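Local coordinates for protein esterase (uncultured bacterium pCosCE1, PDB 7ATL) that hydrolyses carboxylic esters as a family VIII carboxylesterase of beta-lactamase-like fold and also shows promiscuous acyltransferase activity, at residues E130-M142 against E150-L162. Sequence-based numbering, arbitrary orientation. Where two conformers were deposited one is given.
With EDO (1,2-ethanediol), chain F.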
ATOM      1  N   GLU A 130     -24.763  -4.104   1.951  1.00 54.30           N
ATOM      2  CA  GLU A 130     -25.497  -4.680   3.119  1.00 63.14           C
ATOM      3  C   GLU A 130     -24.827  -5.983   3.608  1.00 55.61           C
ATOM      4  O   GLU A 130     -25.526  -6.810   4.207  1.00 51.82           O
ATOM      5  CB  GLU A 130     -26.973  -4.961   2.786  1.00 75.75           C
ATOM      6  CG  GLU A 130     -27.716  -3.829   2.086  1.00 79.14           C
ATOM      7  CD  GLU A 130     -27.632  -2.451   2.729  1.00 84.97           C
ATOM      8  OE1 GLU A 130     -27.484  -2.359   3.971  1.00 86.98           O
ATOM      9  OE2 GLU A 130     -27.719  -1.466   1.972  1.00 87.62           O
ATOM     10  N   GLY A 131     -23.519  -6.158   3.402  1.00 49.86           N
ATOM     11  CA  GLY A 131     -22.729  -7.235   4.032  1.00 41.45           C
ATOM     12  C   GLY A 131     -22.355  -6.858   5.462  1.00 35.74           C
ATOM     13  O   GLY A 131     -22.588  -5.734   5.906  1.00 35.77           O
ATOM     14  N   PRO A 132     -21.784  -7.791   6.243  1.00 30.85           N
ATOM     15  CA  PRO A 132     -21.658  -7.594   7.688  1.00 30.12           C
ATOM     16  C   PRO A 132     -20.882  -6.324   8.092  1.00 29.16           C
ATOM     17  O   PRO A 132     -21.319  -5.652   9.028  1.00 28.16           O
ATOM     18  CB  PRO A 132     -21.000  -8.875   8.218  1.00 30.34           C
ATOM     19  CG  PRO A 132     -20.572  -9.675   6.983  1.00 31.39           C
ATOM     20  CD  PRO A 132     -21.306  -9.099   5.786  1.00 31.40           C
ATOM     21  N   TYR A 133     -19.789  -5.985   7.394  1.00 28.37           N
ATOM     22  CA  TYR A 133     -19.024  -4.735   7.664  1.00 29.24           C
ATOM     23  C   TYR A 133     -19.870  -3.488   7.333  1.00 30.06           C
ATOM     24  O   TYR A 133     -19.796  -2.540   8.121  1.00 26.82           O
ATOM     25  CB  TYR A 133     -17.700  -4.714   6.899  1.00 29.06           C
ATOM     26  CG  TYR A 133     -16.566  -5.526   7.474  1.00 26.38           C
ATOM     27  CD1 TYR A 133     -16.772  -6.643   8.255  1.00 25.58           C
ATOM     28  CD2 TYR A 133     -15.259  -5.198   7.173  1.00 25.27           C
ATOM     29  CE1 TYR A 133     -15.709  -7.387   8.750  1.00 25.42           C
ATOM     30  CE2 TYR A 133     -14.189  -5.941   7.648  1.00 25.27           C
ATOM     31  CZ  TYR A 133     -14.410  -7.043   8.441  1.00 23.51           C
ATOM     32  OH  TYR A 133     -13.354  -7.762   8.904  1.00 22.12           O
ATOM     33  N   HIS A 134     -20.641  -3.474   6.228  1.00 34.07           N
ATOM     34  CA  HIS A 134     -21.560  -2.356   5.870  0.50 34.93           C
ATOM     35  C   HIS A 134     -22.558  -2.126   7.029  1.00 36.09           C
ATOM     36  O   HIS A 134     -22.640  -0.987   7.530  1.00 29.93           O
ATOM     37  CB  HIS A 134     -22.208  -2.641   4.493  0.50 34.73           C
ATOM     38  CG  HIS A 134     -21.251  -2.770   3.335  0.50 34.41           C
ATOM     39  ND1 HIS A 134     -20.690  -3.996   2.949  0.50 32.39           N
ATOM     40  CD2 HIS A 134     -20.775  -1.848   2.460  0.50 29.37           C
ATOM     41  CE1 HIS A 134     -19.914  -3.802   1.906  0.50 27.99           C
ATOM     42  NE2 HIS A 134     -19.950  -2.502   1.596  0.50 28.59           N
ATOM     43  N   ARG A 135     -23.252  -3.192   7.449  1.00 35.13           N
ATOM     44  CA  ARG A 135     -24.274  -3.139   8.520  1.00 37.67           C
ATOM     45  C   ARG A 135     -23.643  -2.670   9.835  1.00 33.64           C
ATOM     46  O   ARG A 135     -24.366  -2.135  10.669  1.00 33.92           O
ATOM     47  CB  ARG A 135     -24.995  -4.484   8.688  1.00 42.86           C
ATOM     48  CG  ARG A 135     -26.100  -4.721   7.660  1.00 54.08           C
ATOM     49  CD  ARG A 135     -27.003  -5.921   7.939  1.00 60.93           C
ATOM     50  NE  ARG A 135     -26.304  -7.017   8.629  1.00 70.46           N
ATOM     51  CZ  ARG A 135     -25.574  -8.000   8.061  1.00 62.90           C
ATOM     52  NH1 ARG A 135     -25.401  -8.077   6.748  1.00 64.72           N
ATOM     53  NH2 ARG A 135     -25.001  -8.912   8.826  1.00 56.22           N
ATOM     54  N   LEU A 136     -22.349  -2.849  10.047  1.00 32.80           N
ATOM     55  CA  LEU A 136     -21.736  -2.432  11.334  1.00 31.78           C
ATOM     56  C   LEU A 136     -21.165  -1.017  11.234  1.00 28.35           C
ATOM     57  O   LEU A 136     -20.866  -0.472  12.276  1.00 26.97           O
ATOM     58  CB  LEU A 136     -20.654  -3.440  11.721  1.00 35.43           C
ATOM     59  CG  LEU A 136     -21.143  -4.583  12.607  1.00 38.82           C
ATOM     60  CD1 LEU A 136     -20.089  -5.685  12.689  1.00 38.35           C
ATOM     61  CD2 LEU A 136     -21.506  -4.059  13.998  1.00 38.43           C
ATOM     62  N   GLY A 137     -20.987  -0.462  10.031  1.00 27.80           N
ATOM     63  CA  GLY A 137     -20.451   0.901   9.862  1.00 28.62           C
ATOM     64  C   GLY A 137     -18.938   0.945   9.986  1.00 28.64           C
ATOM     65  O   GLY A 137     -18.389   2.001  10.358  1.00 30.08           O
ATOM     66  N   ILE A 138     -18.277  -0.166   9.693  1.00 25.94           N
ATOM     67  CA  ILE A 138     -16.800  -0.244   9.652  1.00 27.89           C
ATOM     68  C   ILE A 138     -16.305   0.565   8.444  1.00 26.90           C
ATOM     69  O   ILE A 138     -16.893   0.467   7.355  1.00 26.87           O
ATOM     70  CB  ILE A 138     -16.384  -1.725   9.622  1.00 30.97           C
ATOM     71  CG1 ILE A 138     -16.729  -2.392  10.953  1.00 31.88           C
ATOM     72  CG2 ILE A 138     -14.915  -1.897   9.268  1.00 30.07           C
ATOM     73  CD1 ILE A 138     -16.873  -3.879  10.857  1.00 33.51           C
ATOM     74  N   LYS A 139     -15.248   1.343   8.642  1.00 26.28           N
ATOM     75  CA  LYS A 139     -14.619   2.176   7.593  1.00 28.15           C
ATOM     76  C   LYS A 139     -13.328   1.507   7.109  1.00 27.21           C
ATOM     77  O   LYS A 139     -12.618   0.887   7.910  1.00 25.18           O
ATOM     78  CB  LYS A 139     -14.403   3.583   8.156  1.00 30.79           C
ATOM     79  CG  LYS A 139     -15.675   4.256   8.669  1.00 32.99           C
ATOM     80  CD  LYS A 139     -16.747   4.443   7.597  1.00 35.37           C
ATOM     81  CE  LYS A 139     -18.157   4.565   8.137  1.00 36.00           C
ATOM     82  NZ  LYS A 139     -19.135   4.273   7.068  1.00 36.83           N
ATOM     83  N   ASP A 140     -13.039   1.634   5.822  1.00 27.97           N
ATOM     84  CA  ASP A 140     -11.847   1.007   5.193  1.00 28.47           C
ATOM     85  C   ASP A 140     -10.656   1.966   5.226  1.00 27.09           C
ATOM     86  O   ASP A 140      -9.575   1.513   4.838  1.00 30.13           O
ATOM     87  CB  ASP A 140     -12.163   0.546   3.768  1.00 28.56           C
ATOM     88  CG  ASP A 140     -13.018  -0.711   3.674  1.00 29.99           C
ATOM     89  OD1 ASP A 140     -13.090  -1.476   4.691  1.00 27.97           O
ATOM     90  OD2 ASP A 140     -13.572  -0.953   2.551  1.00 30.69           O
ATOM     91  N   GLY A 141     -10.833   3.222   5.651  1.00 26.33           N
ATOM     92  CA  GLY A 141      -9.735   4.201   5.786  1.00 27.10           C
ATOM     93  C   GLY A 141      -9.694   5.271   4.691  1.00 28.02           C
ATOM     94  O   GLY A 141      -8.846   6.171   4.798  1.00 26.44           O
ATOM     95  N   MET A 142     -10.568   5.244   3.679  1.00 31.22           N
ATOM     96  CA  MET A 142     -10.468   6.180   2.513  1.00 30.68           C
ATOM     97  C   MET A 142     -11.697   7.090   2.363  1.00 30.31           C
ATOM     98  O   MET A 142     -11.643   8.019   1.524  1.00 29.36           O
ATOM     99  CB  MET A 142     -10.239   5.377   1.232  1.00 30.68           C
ATOM    100  CG  MET A 142      -8.840   4.757   1.218  1.00 30.86           C
ATOM    101  SD  MET A 142      -8.672   3.456  -0.017  1.00 30.74           S
ATOM    102  CE  MET A 142      -9.543   2.133   0.817  1.00 32.96           C
ATOM    103  N   GLU A 150      -9.764   3.962  17.185  1.00 28.78           N
ATOM    104  CA  GLU A 150     -10.220   3.052  18.260  1.00 28.55           C
ATOM    105  C   GLU A 150     -11.699   2.730  18.036  1.00 26.62           C
ATOM    106  O   GLU A 150     -12.055   1.545  18.163  1.00 25.55           O
ATOM    107  CB  GLU A 150      -9.989   3.660  19.643  1.00 28.58           C
ATOM    108  CG  GLU A 150     -10.382   2.688  20.734  1.00 29.25           C
ATOM    109  CD  GLU A 150      -9.994   3.051  22.152  1.00 31.74           C
ATOM    110  OE1 GLU A 150     -10.828   2.801  23.046  1.00 31.60           O
ATOM    111  OE2 GLU A 150      -8.846   3.532  22.363  1.00 33.85           O
ATOM    112  N   GLN A 151     -12.521   3.747  17.739  1.00 25.47           N
ATOM    113  CA  GLN A 151     -13.990   3.589  17.574  1.00 25.79           C
ATOM    114  C   GLN A 151     -14.221   2.675  16.367  1.00 23.72           C
ATOM    115  O   GLN A 151     -15.037   1.747  16.480  1.00 24.36           O
ATOM    116  CB  GLN A 151     -14.707   4.934  17.434  1.00 26.74           C
ATOM    117  CG  GLN A 151     -14.886   5.701  18.736  1.00 25.84           C
ATOM    118  CD  GLN A 151     -15.208   7.150  18.463  1.00 27.67           C
ATOM    119  OE1 GLN A 151     -15.219   7.629  17.335  1.00 29.47           O
ATOM    120  NE2 GLN A 151     -15.464   7.901  19.509  1.00 31.19           N
ATOM    121  N   ASN A 152     -13.446   2.846  15.299  1.00 22.32           N
ATOM    122  CA  ASN A 152     -13.580   1.998  14.085  1.00 22.06           C
ATOM    123  C   ASN A 152     -13.166   0.549  14.368  1.00 21.94           C
ATOM    124  O   ASN A 152     -13.826  -0.377  13.842  1.00 21.20           O
ATOM    125  CB  ASN A 152     -12.789   2.540  12.900  1.00 21.49           C
ATOM    126  CG  ASN A 152     -13.226   1.880  11.614  1.00 21.22           C
ATOM    127  OD1 ASN A 152     -14.427   1.696  11.406  1.00 18.71           O
ATOM    128  ND2 ASN A 152     -12.263   1.512  10.769  1.00 22.69           N
ATOM    129  N   LEU A 153     -12.116   0.343  15.159  1.00 22.33           N
ATOM    130  CA  LEU A 153     -11.600  -1.021  15.444  1.00 24.20           C
ATOM    131  C   LEU A 153     -12.505  -1.723  16.477  1.00 24.42           C
ATOM    132  O   LEU A 153     -12.562  -2.986  16.449  1.00 22.29           O
ATOM    133  CB  LEU A 153     -10.134  -0.942  15.895  1.00 24.20           C
ATOM    134  CG  LEU A 153      -9.155  -0.405  14.851  1.00 24.94           C
ATOM    135  CD1 LEU A 153      -7.727  -0.480  15.356  1.00 25.10           C
ATOM    136  CD2 LEU A 153      -9.281  -1.139  13.521  1.00 26.29           C
ATOM    137  N   ARG A 154     -13.196  -0.966  17.335  1.00 23.27           N
ATOM    138  CA  ARG A 154     -14.188  -1.562  18.259  1.00 25.20           C
ATOM    139  C   ARG A 154     -15.373  -2.058  17.436  1.00 24.84           C
ATOM    140  O   ARG A 154     -15.968  -3.094  17.823  1.00 25.87           O
ATOM    141  CB  ARG A 154     -14.602  -0.596  19.372  1.00 27.03           C
ATOM    142  CG  ARG A 154     -13.560  -0.463  20.481  1.00 26.71           C
ATOM    143  CD  ARG A 154     -13.792   0.766  21.351  1.00 24.76           C
ATOM    144  NE  ARG A 154     -12.885   0.813  22.482  1.00 24.70           N
ATOM    145  CZ  ARG A 154     -12.966   0.048  23.569  1.00 26.01           C
ATOM    146  NH1 ARG A 154     -13.909  -0.868  23.684  1.00 23.88           N
ATOM    147  NH2 ARG A 154     -12.071   0.183  24.535  1.00 29.33           N
ATOM    148  N   LEU A 155     -15.680  -1.393  16.326  1.00 24.96           N
ATOM    149  CA  LEU A 155     -16.759  -1.865  15.429  1.00 25.48           C
ATOM    150  C   LEU A 155     -16.281  -3.156  14.754  1.00 26.67           C
ATOM    151  O   LEU A 155     -17.045  -4.144  14.734  1.00 28.29           O
ATOM    152  CB  LEU A 155     -17.121  -0.756  14.428  1.00 26.22           C
ATOM    153  CG  LEU A 155     -17.844   0.480  14.995  1.00 26.07           C
ATOM    154  CD1 LEU A 155     -18.223   1.433  13.867  1.00 26.44           C
ATOM    155  CD2 LEU A 155     -19.096   0.125  15.793  1.00 24.26           C
ATOM    156  N   LEU A 156     -15.045  -3.159  14.236  1.00 28.06           N
ATOM    157  CA  LEU A 156     -14.423  -4.329  13.539  1.00 26.77           C
ATOM    158  C   LEU A 156     -14.391  -5.545  14.481  1.00 26.44           C
ATOM    159  O   LEU A 156     -14.617  -6.689  13.997  1.00 25.38           O
ATOM    160  CB  LEU A 156     -13.011  -3.943  13.080  1.00 25.73           C
ATOM    161  CG  LEU A 156     -12.205  -5.021  12.354  1.00 25.77           C
ATOM    162  CD1 LEU A 156     -12.931  -5.512  11.105  1.00 26.75           C
ATOM    163  CD2 LEU A 156     -10.841  -4.479  11.977  1.00 26.01           C
ATOM    164  N   ALA A 157     -14.117  -5.302  15.769  1.00 25.85           N
ATOM    165  CA  ALA A 157     -14.017  -6.333  16.828  1.00 27.28           C
ATOM    166  C   ALA A 157     -15.339  -7.094  16.936  1.00 28.76           C
ATOM    167  O   ALA A 157     -15.295  -8.268  17.342  1.00 28.40           O
ATOM    168  CB  ALA A 157     -13.650  -5.716  18.159  1.00 26.92           C
ATOM    169  N   GLN A 158     -16.460  -6.442  16.590  1.00 30.47           N
ATOM    170  CA  GLN A 158     -17.826  -7.020  16.731  1.00 32.16           C
ATOM    171  C   GLN A 158     -18.217  -7.857  15.502  1.00 30.36           C
ATOM    172  O   GLN A 158     -19.285  -8.505  15.538  1.00 27.81           O
ATOM    173  CB  GLN A 158     -18.847  -5.913  16.962  1.00 33.39           C
ATOM    174  CG  GLN A 158     -18.673  -5.177  18.281  1.00 35.15           C
ATOM    175  CD  GLN A 158     -19.611  -3.999  18.278  1.00 35.63           C
ATOM    176  OE1 GLN A 158     -19.191  -2.845  18.335  1.00 37.15           O
ATOM    177  NE2 GLN A 158     -20.889  -4.291  18.109  1.00 35.71           N
ATOM    178  N   ALA A 159     -17.413  -7.824  14.445  1.00 26.57           N
ATOM    179  CA  ALA A 159     -17.643  -8.623  13.229  1.00 25.53           C
ATOM    180  C   ALA A 159     -17.016 -10.016  13.384  1.00 24.51           C
ATOM    181  O   ALA A 159     -15.945 -10.158  13.944  1.00 25.76           O
ATOM    182  CB  ALA A 159     -17.103  -7.892  12.016  1.00 25.27           C
ATOM    183  N   ASP A 160     -17.657 -11.016  12.817  1.00 24.91           N
ATOM    184  CA  ASP A 160     -17.086 -12.368  12.666  1.00 26.18           C
ATOM    185  C   ASP A 160     -15.759 -12.251  11.905  1.00 25.19           C
ATOM    186  O   ASP A 160     -15.722 -11.565  10.860  1.00 24.88           O
ATOM    187  CB  ASP A 160     -18.087 -13.285  11.952  1.00 26.78           C
ATOM    188  CG  ASP A 160     -19.334 -13.605  12.765  1.00 27.93           C
ATOM    189  OD1 ASP A 160     -19.404 -13.182  13.959  1.00 28.17           O
ATOM    190  OD2 ASP A 160     -20.227 -14.300  12.203  1.00 29.56           O
ATOM    191  N   LEU A 161     -14.723 -12.931  12.400  1.00 23.34           N
ATOM    192  CA  LEU A 161     -13.591 -13.376  11.567  1.00 23.59           C
ATOM    193  C   LEU A 161     -14.135 -14.352  10.525  1.00 25.85           C
ATOM    194  O   LEU A 161     -15.164 -14.988  10.798  1.00 31.47           O
ATOM    195  CB  LEU A 161     -12.542 -14.044  12.445  1.00 22.51           C
ATOM    196  CG  LEU A 161     -11.888 -13.147  13.487  1.00 23.02           C
ATOM    197  CD1 LEU A 161     -11.062 -13.976  14.456  1.00 23.04           C
ATOM    198  CD2 LEU A 161     -11.034 -12.077  12.819  1.00 22.82           C
ATOM    199  N   LEU A 162     -13.451 -14.489   9.393  1.00 25.48           N
ATOM    200  CA  LEU A 162     -13.881 -15.379   8.295  1.00 27.21           C
ATOM    201  C   LEU A 162     -13.155 -16.721   8.355  1.00 26.04           C
ATOM    202  O   LEU A 162     -13.572 -17.618   7.640  1.00 27.54           O
ATOM    203  CB  LEU A 162     -13.658 -14.648   6.970  1.00 27.85           C
ATOM    204  CG  LEU A 162     -14.752 -13.619   6.707  1.00 29.53           C
ATOM    205  CD1 LEU A 162     -14.419 -12.285   7.337  1.00 30.61           C
ATOM    206  CD2 LEU A 162     -15.023 -13.475   5.234  1.00 32.23           C
TER
HETATM  207  C1  EDO F 405     -20.777   1.558   6.447  0.50 21.72           C
HETATM  208  O1  EDO F 405     -19.366   1.632   6.710  0.50 19.75           O
HETATM  209  C2  EDO F 405     -21.135   1.058   5.094  0.50 21.69           C
HETATM  210  O2  EDO F 405     -22.508   1.078   4.787  0.50 22.83           O
HETATM  211  O   HOH W   1     -13.634  -9.664  10.548  1.00 20.52           O
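With chi1 at -165°, CG of Asn152 lies anti to the backbone N, and the carboxamide reaches across to the extended chain at Lys139. There it pairs with both main-chain groups of one residue: Lys139 N donates to Asn152 OD1 over 2.9 Å in a nearly straight bond (166° at the hydrogen), and Asn152 ND2 returns a bond of 2.9 Å to Lys139 O, which lies close to the amide plane. Two bonds in opposite senses fix the rotation of the amide and tie the loop to helix 149-157, the amide bonding both the N-H and the C=O of Lys139 as a neighbouring backbone could.

Leu156 has its CG placed likewise, chi1 179°, which carries CD1 to the phenolic end of Tyr133, 3.4 Å from Tyr133 CZ. Ala159 CB approaches the same ring at CE1, 3.6 Å away, and also touches Leu136 CD1. Ile138 fills the angle between ring and helix: its CD1 sits over one face of Tyr133, toward the rim, and packs 3.7 Å from Leu156 CA, while its CG1 lies against Leu155 CB, the two side chains running in opposite directions. Leu155 CD1 rests against the carbonyl oxygens of Leu136 and Gly137, where a Schellman motif closes helix 132-136 and turns the chain into the loop. The buried Tyr133 hydroxyl has its main partner in Asp122 N, and a water lying close to it donates to Asp160 O.

This packing joins the short helix 132-136 and its outgoing loop to helix 149-157 and the turn that follows it, where Ala159 sits, well away from the centre of the beta-lactamase-type fold. Behind it, Leu153 and Leu156 lean on helix 174-186, while farther along the loop Met142 meets strand 246-249.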